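PDB 2E0I: 432aa long hypothetical deoxyribodipyrimidine photolyase from Sulfolobus tokodaii, which probably repairs cyclobutane pyrimidine dimers in DNA using light, as a photolyase that binds two molecules of flavin-adenine dinucleotide. Local coordinates for residues M1-I6 with D27-V32; G69-V74 with D166-V171; I294-R299 with K379-W384; E386-V391 with P405-P410. One frame throughout, in Å; residues are numbered along the deposited sequence.

Interaction 1. Residues M1-I6 with D27-V32; sequences MDCIFI and DRVIPV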
loop_
_atom_site.group_PDB
_atom_site.type_symbol
_atom_site.label_atom_id
_atom_site.label_comp_id
_atom_site.label_asym_id
_atom_site.label_seq_id
_atom_site.Cartn_x
_atom_site.Cartn_y
_atom_site.Cartn_z
ATOM N N MET A 1 -25.797 13.572 20.806
ATOM C CA MET A 1 -25.803 14.459 19.608
ATOM C C MET A 1 -26.091 13.653 18.355
ATOM O O MET A 1 -26.131 12.421 18.384
ATOM C CB MET A 1 -24.439 15.110 19.418
ATOM C CG MET A 1 -23.763 15.563 20.682
ATOM S SD MET A 1 -22.083 16.118 20.304
ATOM C CE MET A 1 -21.111 14.608 20.669
ATOM N N ASP A 2 -26.299 14.365 17.252
ATOM C CA ASP A 2 -26.519 13.732 15.960
ATOM C C ASP A 2 -25.226 14.007 15.218
ATOM O O ASP A 2 -25.000 15.126 14.752
ATOM C CB ASP A 2 -27.689 14.365 15.199
ATOM C CG ASP A 2 -29.021 13.695 15.504
ATOM O OD1 ASP A 2 -29.039 12.479 15.832
ATOM O OD2 ASP A 2 -30.058 14.386 15.396
ATOM N N CYS A 3 -24.366 13.000 15.120
ATOM C CA CYS A 3 -23.106 13.216 14.445
ATOM C C CYS A 3 -22.812 12.272 13.284
ATOM O O CYS A 3 -23.533 11.297 13.057
ATOM C CB CYS A 3 -21.970 13.203 15.471
ATOM S SG CYS A 3 -21.494 11.590 16.160
ATOM N N ILE A 4 -21.750 12.597 12.545
ATOM C CA ILE A 4 -21.322 11.842 11.365
ATOM C C ILE A 4 -19.926 11.225 11.463
ATOM O O ILE A 4 -18.991 11.834 11.989
ATOM C CB ILE A 4 -21.334 12.756 10.107
ATOM C CG1 ILE A 4 -22.770 12.979 9.643
ATOM C CG2 ILE A 4 -20.483 12.167 8.991
ATOM C CD1 ILE A 4 -22.862 13.799 8.379
ATOM N N PHE A 5 -19.791 10.006 10.960
ATOM C CA PHE A 5 -18.492 9.366 10.938
ATOM C C PHE A 5 -18.150 9.139 9.482
ATOM O O PHE A 5 -18.946 8.551 8.738
ATOM C CB PHE A 5 -18.474 8.016 11.630
ATOM C CG PHE A 5 -17.144 7.339 11.526
ATOM C CD1 PHE A 5 -16.054 7.803 12.275
ATOM C CD2 PHE A 5 -16.938 6.323 10.596
ATOM C CE1 PHE A 5 -14.772 7.270 12.090
ATOM C CE2 PHE A 5 -15.664 5.780 10.399
ATOM C CZ PHE A 5 -14.578 6.258 11.149
ATOM N N ILE A 6 -16.965 9.594 9.079
ATOM C CA ILE A 6 -16.537 9.446 7.694
ATOM C C ILE A 6 -15.477 8.368 7.521
ATOM O O ILE A 6 -14.361 8.497 8.038
ATOM C CB ILE A 6 -15.956 10.780 7.118
ATOM C CG1 ILE A 6 -16.996 11.906 7.197
ATOM C CG2 ILE A 6 -15.523 10.580 5.664
ATOM C CD1 ILE A 6 -16.440 13.254 6.771
ATOM N N ASP A 27 -25.759 10.209 20.016
ATOM C CA ASP A 27 -26.947 9.372 20.068
ATOM C C ASP A 27 -27.090 8.560 18.794
ATOM O O ASP A 27 -27.291 7.344 18.835
ATOM C CB ASP A 27 -28.197 10.228 20.268
ATOM C CG ASP A 27 -28.153 11.023 21.560
ATOM O OD1 ASP A 27 -27.934 10.402 22.629
ATOM O OD2 ASP A 27 -28.336 12.263 21.504
ATOM N N ARG A 28 -26.994 9.245 17.663
ATOM C CA ARG A 28 -27.099 8.586 16.371
ATOM C C ARG A 28 -25.831 8.898 15.565
ATOM O O ARG A 28 -25.247 9.978 15.684
ATOM C CB ARG A 28 -28.351 9.079 15.632
ATOM C CG ARG A 28 -29.545 9.305 16.547
ATOM C CD ARG A 28 -30.792 9.783 15.805
ATOM N NE ARG A 28 -31.487 8.697 15.098
ATOM C CZ ARG A 28 -32.650 8.832 14.449
ATOM N NH1 ARG A 28 -33.269 10.013 14.407
ATOM N NH2 ARG A 28 -33.199 7.785 13.833
ATOM N N VAL A 29 -25.392 7.938 14.764
ATOM C CA VAL A 29 -24.214 8.132 13.947
ATOM C C VAL A 29 -24.509 7.745 12.505
ATOM O O VAL A 29 -24.937 6.624 12.217
ATOM C CB VAL A 29 -23.033 7.288 14.458
ATOM C CG1 VAL A 29 -21.895 7.327 13.456
ATOM C CG2 VAL A 29 -22.570 7.807 15.794
ATOM N N ILE A 30 -24.285 8.678 11.593
ATOM C CA ILE A 30 -24.515 8.403 10.187
ATOM C C ILE A 30 -23.197 8.002 9.523
ATOM O O ILE A 30 -22.268 8.804 9.430
ATOM C CB ILE A 30 -25.097 9.634 9.471
ATOM C CG1 ILE A 30 -26.415 10.036 10.135
ATOM C CG2 ILE A 30 -25.328 9.317 8.008
ATOM C CD1 ILE A 30 -27.084 11.220 9.500
ATOM N N PRO A 31 -23.098 6.742 9.066
ATOM C CA PRO A 31 -21.879 6.250 8.413
ATOM C C PRO A 31 -21.770 6.810 6.999
ATOM O O PRO A 31 -22.630 6.582 6.154
ATOM C CB PRO A 31 -22.055 4.736 8.453
ATOM C CG PRO A 31 -23.546 4.579 8.315
ATOM C CD PRO A 31 -24.109 5.673 9.192
ATOM N N VAL A 32 -20.693 7.539 6.745
ATOM C CA VAL A 32 -20.501 8.178 5.456
ATOM C C VAL A 32 -19.212 7.821 4.739
ATOM O O VAL A 32 -18.196 7.555 5.369
ATOM C CB VAL A 32 -20.521 9.725 5.636
ATOM C CG1 VAL A 32 -19.909 10.424 4.436
ATOM C CG2 VAL A 32 -21.942 10.205 5.854
#

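Interaction 2. Residues G69-V74 with D166-V171; sequences GSRLNV and DSSMNV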
loop_
_atom_site.group_PDB
_atom_site.type_symbol
_atom_site.label_atom_id
_atom_site.label_comp_id
_atom_site.label_asym_id
_atom_site.label_seq_id
_atom_site.Cartn_x
_atom_site.Cartn_y
_atom_site.Cartn_z
ATOM N N GLY A 69 -29.747 -2.026 10.597
ATOM C CA GLY A 69 -30.804 -1.094 10.251
ATOM C C GLY A 69 -30.256 0.241 9.812
ATOM O O GLY A 69 -30.754 1.303 10.201
ATOM N N SER A 70 -29.211 0.184 9.002
ATOM C CA SER A 70 -28.586 1.383 8.493
ATOM C C SER A 70 -28.044 1.026 7.126
ATOM O O SER A 70 -28.482 0.051 6.511
ATOM C CB SER A 70 -27.453 1.811 9.423
ATOM O OG SER A 70 -26.892 3.041 9.012
ATOM N N ARG A 71 -27.108 1.827 6.640
ATOM C CA ARG A 71 -26.483 1.575 5.349
ATOM C C ARG A 71 -25.459 2.659 5.141
ATOM O O ARG A 71 -25.501 3.705 5.786
ATOM C CB ARG A 71 -27.492 1.612 4.189
ATOM C CG ARG A 71 -27.962 3.006 3.798
ATOM C CD ARG A 71 -28.829 2.976 2.540
ATOM N NE ARG A 71 -29.408 4.287 2.210
ATOM C CZ ARG A 71 -28.724 5.320 1.728
ATOM N NH1 ARG A 71 -27.424 5.219 1.507
ATOM N NH2 ARG A 71 -29.335 6.462 1.467
ATOM N N LEU A 72 -24.534 2.400 4.233
ATOM C CA LEU A 72 -23.497 3.358 3.932
ATOM C C LEU A 72 -24.106 4.534 3.153
ATOM O O LEU A 72 -24.785 4.343 2.141
ATOM C CB LEU A 72 -22.400 2.677 3.112
ATOM C CG LEU A 72 -21.141 3.509 2.925
ATOM C CD1 LEU A 72 -20.600 3.903 4.298
ATOM C CD2 LEU A 72 -20.113 2.712 2.131
ATOM N N ASN A 73 -23.872 5.743 3.653
ATOM C CA ASN A 73 -24.365 6.965 3.034
ATOM C C ASN A 73 -23.254 7.525 2.160
ATOM O O ASN A 73 -22.251 8.028 2.673
ATOM C CB ASN A 73 -24.735 7.973 4.120
ATOM C CG ASN A 73 -25.931 7.527 4.945
ATOM O OD1 ASN A 73 -27.085 7.713 4.550
ATOM N ND2 ASN A 73 -25.659 6.921 6.092
ATOM N N VAL A 74 -23.436 7.446 0.844
ATOM C CA VAL A 74 -22.412 7.908 -0.087
ATOM C C VAL A 74 -22.653 9.285 -0.698
ATOM O O VAL A 74 -23.773 9.636 -1.062
ATOM C CB VAL A 74 -22.220 6.891 -1.230
ATOM C CG1 VAL A 74 -21.119 7.356 -2.164
ATOM C CG2 VAL A 74 -21.895 5.521 -0.648
ATOM N N ASP A 166 -31.664 9.949 4.088
ATOM C CA ASP A 166 -32.388 9.590 2.883
ATOM C C ASP A 166 -31.824 10.203 1.609
ATOM O O ASP A 166 -31.757 9.531 0.583
ATOM C CB ASP A 166 -33.862 9.960 3.036
ATOM C CG ASP A 166 -34.611 8.991 3.938
ATOM O OD1 ASP A 166 -35.847 9.135 4.073
ATOM O OD2 ASP A 166 -33.963 8.082 4.508
ATOM N N SER A 167 -31.408 11.466 1.674
ATOM C CA SER A 167 -30.859 12.138 0.501
ATOM C C SER A 167 -29.690 11.376 -0.157
ATOM O O SER A 167 -29.739 11.073 -1.351
ATOM C CB SER A 167 -30.410 13.570 0.861
ATOM O OG SER A 167 -29.209 13.599 1.629
ATOM N N SER A 168 -28.661 11.061 0.632
ATOM C CA SER A 168 -27.456 10.381 0.153
ATOM C C SER A 168 -27.673 9.227 -0.813
ATOM O O SER A 168 -28.707 8.571 -0.798
ATOM C CB SER A 168 -26.645 9.857 1.337
ATOM O OG SER A 168 -27.236 8.680 1.872
ATOM N N MET A 169 -26.671 8.991 -1.651
ATOM C CA MET A 169 -26.702 7.894 -2.601
ATOM C C MET A 169 -26.235 6.671 -1.818
ATOM O O MET A 169 -25.831 6.782 -0.655
ATOM C CB MET A 169 -25.714 8.135 -3.745
ATOM C CG MET A 169 -25.931 9.399 -4.538
ATOM S SD MET A 169 -24.683 9.609 -5.819
ATOM C CE MET A 169 -23.446 10.651 -4.946
ATOM N N ASN A 170 -26.274 5.510 -2.458
ATOM C CA ASN A 170 -25.829 4.284 -1.816
ATOM C C ASN A 170 -24.678 3.668 -2.611
ATOM O O ASN A 170 -24.391 4.100 -3.723
ATOM C CB ASN A 170 -26.996 3.315 -1.696
ATOM C CG ASN A 170 -27.810 3.245 -2.951
ATOM O OD1 ASN A 170 -27.310 2.849 -4.007
ATOM N ND2 ASN A 170 -29.078 3.634 -2.855
ATOM N N VAL A 171 -24.017 2.670 -2.035
ATOM C CA VAL A 171 -22.879 2.028 -2.683
ATOM C C VAL A 171 -23.024 1.721 -4.167
ATOM O O VAL A 171 -22.022 1.669 -4.884
ATOM C CB VAL A 171 -22.500 0.753 -1.957
ATOM C CG1 VAL A 171 -21.811 1.107 -0.672
ATOM C CG2 VAL A 171 -23.732 -0.071 -1.678
#

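Interaction 3. Residues I294-R299 with K379-W384; sequences IDAGMR and KFIKEW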
loop_
_atom_site.group_PDB
_atom_site.type_symbol
_atom_site.label_atom_id
_atom_site.label_comp_id
_atom_site.label_asym_id
_atom_site.label_seq_id
_atom_site.Cartn_x
_atom_site.Cartn_y
_atom_site.Cartn_z
ATOM N N ILE A 294 12.846 -11.062 -13.126
ATOM C CA ILE A 294 12.342 -9.693 -13.206
ATOM C C ILE A 294 11.090 -9.671 -14.082
ATOM O O ILE A 294 10.091 -9.063 -13.729
ATOM C CB ILE A 294 13.406 -8.729 -13.808
ATOM C CG1 ILE A 294 14.691 -8.777 -12.973
ATOM C CG2 ILE A 294 12.869 -7.302 -13.845
ATOM C CD1 ILE A 294 14.525 -8.337 -11.528
ATOM N N ASP A 295 11.150 -10.345 -15.221
ATOM C CA ASP A 295 10.020 -10.418 -16.139
ATOM C C ASP A 295 8.819 -11.074 -15.492
ATOM O O ASP A 295 7.692 -10.618 -15.657
ATOM C CB ASP A 295 10.420 -11.201 -17.383
ATOM C CG ASP A 295 11.456 -10.465 -18.211
ATOM O OD1 ASP A 295 12.269 -11.128 -18.894
ATOM O OD2 ASP A 295 11.449 -9.214 -18.177
ATOM N N ALA A 296 9.059 -12.150 -14.755
ATOM C CA ALA A 296 7.973 -12.844 -14.092
ATOM C C ALA A 296 7.319 -11.889 -13.105
ATOM O O ALA A 296 6.091 -11.761 -13.068
ATOM C CB ALA A 296 8.497 -14.061 -13.379
ATOM N N GLY A 297 8.141 -11.208 -12.313
ATOM C CA GLY A 297 7.608 -10.270 -11.342
ATOM C C GLY A 297 6.688 -9.223 -11.952
ATOM O O GLY A 297 5.519 -9.116 -11.574
ATOM N N MET A 298 7.202 -8.450 -12.902
ATOM C CA MET A 298 6.409 -7.409 -13.530
ATOM C C MET A 298 5.141 -7.951 -14.160
ATOM O O MET A 298 4.062 -7.373 -13.998
ATOM C CB MET A 298 7.238 -6.667 -14.577
ATOM C CG MET A 298 8.475 -5.979 -14.001
ATOM S SD MET A 298 8.140 -4.870 -12.611
ATOM C CE MET A 298 7.316 -3.471 -13.458
ATOM N N ARG A 299 5.254 -9.069 -14.869
ATOM C CA ARG A 299 4.078 -9.632 -15.509
ATOM C C ARG A 299 3.028 -10.012 -14.486
ATOM O O ARG A 299 1.846 -9.720 -14.679
ATOM C CB ARG A 299 4.448 -10.829 -16.375
ATOM C CG ARG A 299 5.241 -10.421 -17.580
ATOM C CD ARG A 299 5.454 -11.556 -18.539
ATOM N NE ARG A 299 6.447 -11.188 -19.544
ATOM C CZ ARG A 299 6.767 -11.944 -20.586
ATOM N NH1 ARG A 299 6.159 -13.113 -20.763
ATOM N NH2 ARG A 299 7.707 -11.544 -21.439
ATOM N N LYS A 379 9.630 -22.446 -11.142
ATOM C CA LYS A 379 8.180 -22.599 -11.133
ATOM C C LYS A 379 7.462 -21.251 -11.247
ATOM O O LYS A 379 6.486 -21.120 -11.997
ATOM C CB LYS A 379 7.722 -23.323 -9.860
ATOM C CG LYS A 379 8.050 -24.815 -9.838
ATOM C CD LYS A 379 7.325 -25.540 -8.692
ATOM C CE LYS A 379 7.531 -27.067 -8.731
ATOM N NZ LYS A 379 8.948 -27.511 -8.483
ATOM N N PHE A 380 7.942 -20.256 -10.501
ATOM C CA PHE A 380 7.354 -18.917 -10.530
ATOM C C PHE A 380 7.530 -18.307 -11.912
ATOM O O PHE A 380 6.591 -17.750 -12.487
ATOM C CB PHE A 380 8.018 -18.001 -9.503
ATOM C CG PHE A 380 7.466 -16.600 -9.495
ATOM C CD1 PHE A 380 6.145 -16.357 -9.104
ATOM C CD2 PHE A 380 8.260 -15.518 -9.879
ATOM C CE1 PHE A 380 5.624 -15.053 -9.097
ATOM C CE2 PHE A 380 7.749 -14.216 -9.873
ATOM C CZ PHE A 380 6.432 -13.983 -9.483
ATOM N N ILE A 381 8.745 -18.417 -12.434
ATOM C CA ILE A 381 9.063 -17.890 -13.745
ATOM C C ILE A 381 8.189 -18.531 -14.816
ATOM O O ILE A 381 7.615 -17.837 -15.657
ATOM C CB ILE A 381 10.545 -18.123 -14.065
ATOM C CG1 ILE A 381 11.395 -17.240 -13.150
ATOM C CG2 ILE A 381 10.825 -17.819 -15.517
ATOM C CD1 ILE A 381 12.879 -17.460 -13.263
ATOM N N LYS A 382 8.076 -19.855 -14.773
ATOM C CA LYS A 382 7.272 -20.587 -15.750
ATOM C C LYS A 382 5.788 -20.240 -15.650
ATOM O O LYS A 382 5.050 -20.310 -16.640
ATOM C CB LYS A 382 7.458 -22.094 -15.561
ATOM C CG LYS A 382 8.716 -22.670 -16.187
ATOM C CD LYS A 382 8.964 -24.079 -15.658
ATOM C CE LYS A 382 10.013 -24.810 -16.463
ATOM N NZ LYS A 382 9.499 -25.064 -17.832
ATOM N N GLU A 383 5.355 -19.861 -14.453
ATOM C CA GLU A 383 3.960 -19.523 -14.228
ATOM C C GLU A 383 3.587 -18.177 -14.818
ATOM O O GLU A 383 2.421 -17.940 -15.127
ATOM C CB GLU A 383 3.654 -19.517 -12.732
ATOM C CG GLU A 383 2.181 -19.331 -12.408
ATOM C CD GLU A 383 1.328 -20.484 -12.913
ATOM O OE1 GLU A 383 1.569 -21.643 -12.480
ATOM O OE2 GLU A 383 0.418 -20.232 -13.742
ATOM N N TRP A 384 4.564 -17.295 -14.990
ATOM C CA TRP A 384 4.250 -15.981 -15.516
ATOM C C TRP A 384 4.906 -15.571 -16.827
ATOM O O TRP A 384 4.428 -14.652 -17.499
ATOM C CB TRP A 384 4.513 -14.930 -14.439
ATOM C CG TRP A 384 3.668 -15.142 -13.215
ATOM C CD1 TRP A 384 4.044 -15.749 -12.050
ATOM C CD2 TRP A 384 2.291 -14.786 -13.055
ATOM N NE1 TRP A 384 2.987 -15.794 -11.173
ATOM C CE2 TRP A 384 1.897 -15.211 -11.765
ATOM C CE3 TRP A 384 1.351 -14.148 -13.876
ATOM C CZ2 TRP A 384 0.601 -15.019 -11.275
ATOM C CZ3 TRP A 384 0.065 -13.955 -13.390
ATOM C CH2 TRP A 384 -0.300 -14.389 -12.100
#

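Interaction 4. Residues E386-V391 with P405-P410; sequences EELKDV and PGYPSP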
loop_
_atom_site.group_PDB
_atom_site.type_symbol
_atom_site.label_atom_id
_atom_site.label_comp_id
_atom_site.label_asym_id
_atom_site.label_seq_id
_atom_site.Cartn_x
_atom_site.Cartn_y
_atom_site.Cartn_z
ATOM N N GLU A 386 5.265 -16.646 -20.286
ATOM C CA GLU A 386 4.751 -17.540 -21.323
ATOM C C GLU A 386 5.801 -18.316 -22.123
ATOM O O GLU A 386 5.790 -19.547 -22.155
ATOM C CB GLU A 386 3.888 -16.736 -22.295
ATOM C CG GLU A 386 2.839 -17.555 -23.018
ATOM C CD GLU A 386 1.798 -18.138 -22.064
ATOM O OE1 GLU A 386 0.823 -18.759 -22.553
ATOM O OE2 GLU A 386 1.956 -17.979 -20.828
ATOM N N GLU A 387 6.693 -17.586 -22.778
ATOM C CA GLU A 387 7.742 -18.180 -23.597
ATOM C C GLU A 387 8.668 -19.205 -22.908
ATOM O O GLU A 387 9.060 -20.198 -23.519
ATOM C CB GLU A 387 8.573 -17.059 -24.243
ATOM C CG GLU A 387 8.791 -15.807 -23.360
ATOM C CD GLU A 387 7.681 -14.742 -23.483
ATOM O OE1 GLU A 387 6.491 -15.079 -23.303
ATOM O OE2 GLU A 387 8.005 -13.559 -23.747
ATOM N N LEU A 388 9.013 -18.987 -21.645
ATOM C CA LEU A 388 9.894 -19.924 -20.965
ATOM C C LEU A 388 9.113 -21.065 -20.340
ATOM O O LEU A 388 9.665 -21.863 -19.588
ATOM C CB LEU A 388 10.683 -19.204 -19.878
ATOM C CG LEU A 388 11.416 -17.934 -20.302
ATOM C CD1 LEU A 388 12.291 -17.463 -19.158
ATOM C CD2 LEU A 388 12.254 -18.204 -21.537
ATOM N N LYS A 389 7.827 -21.143 -20.656
ATOM C CA LYS A 389 6.965 -22.173 -20.096
ATOM C C LYS A 389 7.486 -23.603 -20.197
ATOM O O LYS A 389 7.198 -24.429 -19.327
ATOM C CB LYS A 389 5.571 -22.097 -20.731
ATOM C CG LYS A 389 4.622 -23.201 -20.283
ATOM C CD LYS A 389 4.573 -23.292 -18.761
ATOM C CE LYS A 389 3.840 -24.541 -18.285
ATOM N NZ LYS A 389 2.395 -24.501 -18.644
ATOM N N ASP A 390 8.250 -23.908 -21.243
ATOM C CA ASP A 390 8.757 -25.270 -21.410
ATOM C C ASP A 390 10.268 -25.420 -21.370
ATOM O O ASP A 390 10.786 -26.529 -21.463
ATOM C CB ASP A 390 8.213 -25.877 -22.703
ATOM C CG ASP A 390 6.692 -25.885 -22.741
ATOM O OD1 ASP A 390 6.097 -24.804 -22.942
ATOM O OD2 ASP A 390 6.089 -26.964 -22.552
ATOM N N VAL A 391 10.973 -24.305 -21.233
ATOM C CA VAL A 391 12.425 -24.345 -21.154
ATOM C C VAL A 391 12.777 -24.934 -19.787
ATOM O O VAL A 391 12.226 -24.525 -18.770
ATOM C CB VAL A 391 13.028 -22.928 -21.267
ATOM C CG1 VAL A 391 14.550 -22.997 -21.249
ATOM C CG2 VAL A 391 12.539 -22.259 -22.534
ATOM N N PRO A 405 13.393 -18.800 -28.312
ATOM C CA PRO A 405 12.482 -18.061 -29.189
ATOM C C PRO A 405 11.424 -17.258 -28.453
ATOM O O PRO A 405 10.835 -17.732 -27.481
ATOM C CB PRO A 405 11.863 -19.163 -30.037
ATOM C CG PRO A 405 11.780 -20.297 -29.064
ATOM C CD PRO A 405 13.145 -20.250 -28.410
ATOM N N GLY A 406 11.187 -16.040 -28.925
ATOM C CA GLY A 406 10.173 -15.198 -28.319
ATOM C C GLY A 406 10.546 -14.518 -27.019
ATOM O O GLY A 406 9.796 -13.684 -26.520
ATOM N N TYR A 407 11.695 -14.866 -26.456
ATOM C CA TYR A 407 12.117 -14.245 -25.212
ATOM C C TYR A 407 13.352 -13.397 -25.456
ATOM O O TYR A 407 14.415 -13.912 -25.769
ATOM C CB TYR A 407 12.414 -15.305 -24.156
ATOM C CG TYR A 407 12.734 -14.728 -22.803
ATOM C CD1 TYR A 407 11.782 -14.016 -22.085
ATOM C CD2 TYR A 407 13.988 -14.896 -22.243
ATOM C CE1 TYR A 407 12.074 -13.488 -20.837
ATOM C CE2 TYR A 407 14.294 -14.372 -21.001
ATOM C CZ TYR A 407 13.337 -13.671 -20.301
ATOM O OH TYR A 407 13.658 -13.156 -19.068
ATOM N N PRO A 408 13.221 -12.077 -25.301
ATOM C CA PRO A 408 14.343 -11.167 -25.515
ATOM C C PRO A 408 15.507 -11.534 -24.628
ATOM O O PRO A 408 15.317 -11.981 -23.497
ATOM C CB PRO A 408 13.760 -9.814 -25.143
ATOM C CG PRO A 408 12.836 -10.172 -24.038
ATOM C CD PRO A 408 12.126 -11.382 -24.604
ATOM N N SER A 409 16.715 -11.356 -25.144
ATOM C CA SER A 409 17.905 -11.653 -24.364
ATOM C C SER A 409 18.155 -10.424 -23.498
ATOM O O SER A 409 17.652 -9.337 -23.794
ATOM C CB SER A 409 19.096 -11.918 -25.285
ATOM O OG SER A 409 19.251 -10.860 -26.209
ATOM N N PRO A 410 18.919 -10.581 -22.411
ATOM C CA PRO A 410 19.201 -9.447 -21.527
ATOM C C PRO A 410 19.370 -8.120 -22.262
ATOM O O PRO A 410 20.180 -8.013 -23.172
ATOM C CB PRO A 410 20.465 -9.893 -20.777
ATOM C CG PRO A 410 20.946 -11.134 -21.528
ATOM C CD PRO A 410 19.685 -11.763 -21.996
#

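Interaction 1. Residues M1-I6 with D27-V32
Strands 2-6 and 28-32 run parallel, D2 pairing with R28 and so on in step to I6 with V32, their axes 4.7 Å apart at the nearest point and turned by 28°. C3 N donates to R28 O and F5 N to I30 O, while I30 N returns a bond to C3 O and V32 N one to F5 O. A proline is tolerated at position 31 because its hydrogen-less nitrogen takes no part in this pairing.

On one face V29 sits between two neighbours. With CG1 anti to the backbone N (chi1 170°), that methyl meets F5 CB at 3.9 Å, while CG2 meets C3 SG at 4.0 Å. F5 touches through its CB, and its ring leads away from the other strand. On the other face branched side chains cross: I4 CG2 lies 4.0 Å from V32 CG2, and I4 CG1 lies 4.1 Å from I30 CB. Beta-branched residues suit such extended chains. Just before the strands begin, the terminal amine, M1 N, forms a salt bridge with D27 OD2 at 2.9 Å, arriving from above the carboxylate plane, although M1 is poorly ordered. D2 runs alongside the aliphatic part of R28, whose guanidinium instead pairs with D163.

These strands belong to a beta-alpha-beta unit of the photolyase N-terminal domain. Helix 17-25 packs L19 on F5 and L23 on V29, C26 closes a disulfide with C3, and strands 92-96 and 73-76 continue the sheet beyond 2-7 and 28-35 respectively.

Interaction 2. Residues G69-V74 with D166-V171
V74 and M169 form a single antiparallel, hydrogen-bonded bridge, by which a long loop is fastened to strand 73-76, the outermost strand on that side of the parallel sheet. V74 N reaches M169 O at 2.9 Å, and M169 N bonds back to V74 O at 3.0 Å.

The tight part is apolar at one end and polar at the other. The L72 side chain crosses that of V171 at about a right angle, L72 CD2 lying 3.6 Å from V171 CG1, and V74 CG2 rests on the backbone between N170 and V171. At the polar end R71, extended from CG to NE, lays its guanidinium against the loop: NH1 donates to M169 O at 3.1 Å and NH2 to S168 O at 3.2 Å. Both carbonyls are met from above their planes, and R71 NH1 and V74 N grip M169 O from opposite faces. A leucine in place of R71 would probably leave S168 O without this donor, M169 O with one donor fewer, and the loop freer to shift.

The looser side faces solvent: D166 is exposed, its carboxylate too far from R71 for a salt bridge, and the M169 side chain is only partly covered. N73, by contrast, is buried, its ND2 bonded to P31 O and its OD1 accepting from T165 N. That same N73 OD1 lies 3.7 Å above the guanidinium plane of R71, offset toward the rim.

Interaction 3. Residues I294-R299 with K379-W384
A296 and W384 have the nearest CA atoms of segments 294-299 and 379-384, two helical stretches in the all-helical FAD-binding domain of the photolyase. The axes of these segments come within 8.5 Å and make an angle of 53°. A small residue suits position 296, because the alanine methyl must fit among three larger side chains, and no hydrogen bond crosses between the segments.

F380 reaches across with its ring. The first torsion, chi1 179°, turns the ring away from its own backbone nitrogen and swings it out from the helix until CE2 lies 3.6 Å from A296 CB and 3.9 Å from G297 N. Beyond this backbone contact the ring also packs on M300 and V311. I381 contributes more lightly, through CG1 at 4.3 Å from A296 CB, and rests as well on P292.

W384 touches in a different way. Its CB faces A296, the two CB atoms being 4.2 Å apart, but CG stands anti to the carbonyl carbon (chi1 -61°), which carries the indole away from A296 and onto M300 and S303. E383 CG lies over one face of that indole, offset toward its rim.

R299, one turn after A296, lines the contact with the aliphatic part of its outstretched chain. This carries the guanidinium on to partners outside the two segments, where NH2 bonds to G287 O and forms a salt bridge with E387. W384 O stands at the guanidinium's edge, but its closest neighbour in R299 is a carbon, CD, at 3.4 Å.

Interaction 4. Residues E386-V391 with P405-P410
Two loops on either side of the short helix 393-396, in the helical FAD-binding domain, meet where L388 and E387 pack against Y407. The contact is small and mainly apolar, without a hydrogen bond between the segments.

L388 lies over one face of the Y407 ring. Its CD2 makes a CH-pi contact, 4.1 Å from the ring centroid and 27° off the normal, while CD1 sits above the ring's centre, 4.0 Å from its plane. A leucine is apt here because its forked end can spread two methyls over a single aromatic face. I399 and P292 also touch both of these side chains, extending the apolar cluster.

The E387 side chain crosses that of Y407 at about a right angle. Its CG lies 3.7 Å from Y407 CD1, and the bend at chi2 (-88°) turns the carboxylate back toward G406, its plane steep to the ring. There OE2 and G406 O, both acceptors, come near each other; R288 NH2, which forms a salt bridge with E387 OE2 and a weak bond with G406 O, would probably ease their repulsion. R299 is a second salt-bridge partner of OE2. Glycine suits position 406, where phi is positive and a CB would point toward E387.

A valine in place of Y407 would probably strip L388 of its aromatic cover and leave D295 OD1 without its hydroxyl partner. A first torsion near 180° (chi1 -175°) sends the tyrosine ring past L388 and brings OH to its hydrogen bond with D295 OD1.

The four contacts follow one another along the chain and fall into two clusters. Interactions 1 and 2, with centres about 12 Å apart, share the parallel sheet of the N-terminal domain: strands 28-35 and 73-76 are neighbours, and P31 O lies 2.9 Å from N73 N. Interactions 3 and 4, with centres about 11 Å apart, belong to the helical FAD-binding domain and are joined by K382, whose NZ reaches K389 O. The clusters lie far apart, interactions 1 and 4 having centres about 57 Å from each other on opposite sides of the chain's centre. The two pairs thus lie at different ends of this two-domain, two-flavin protein.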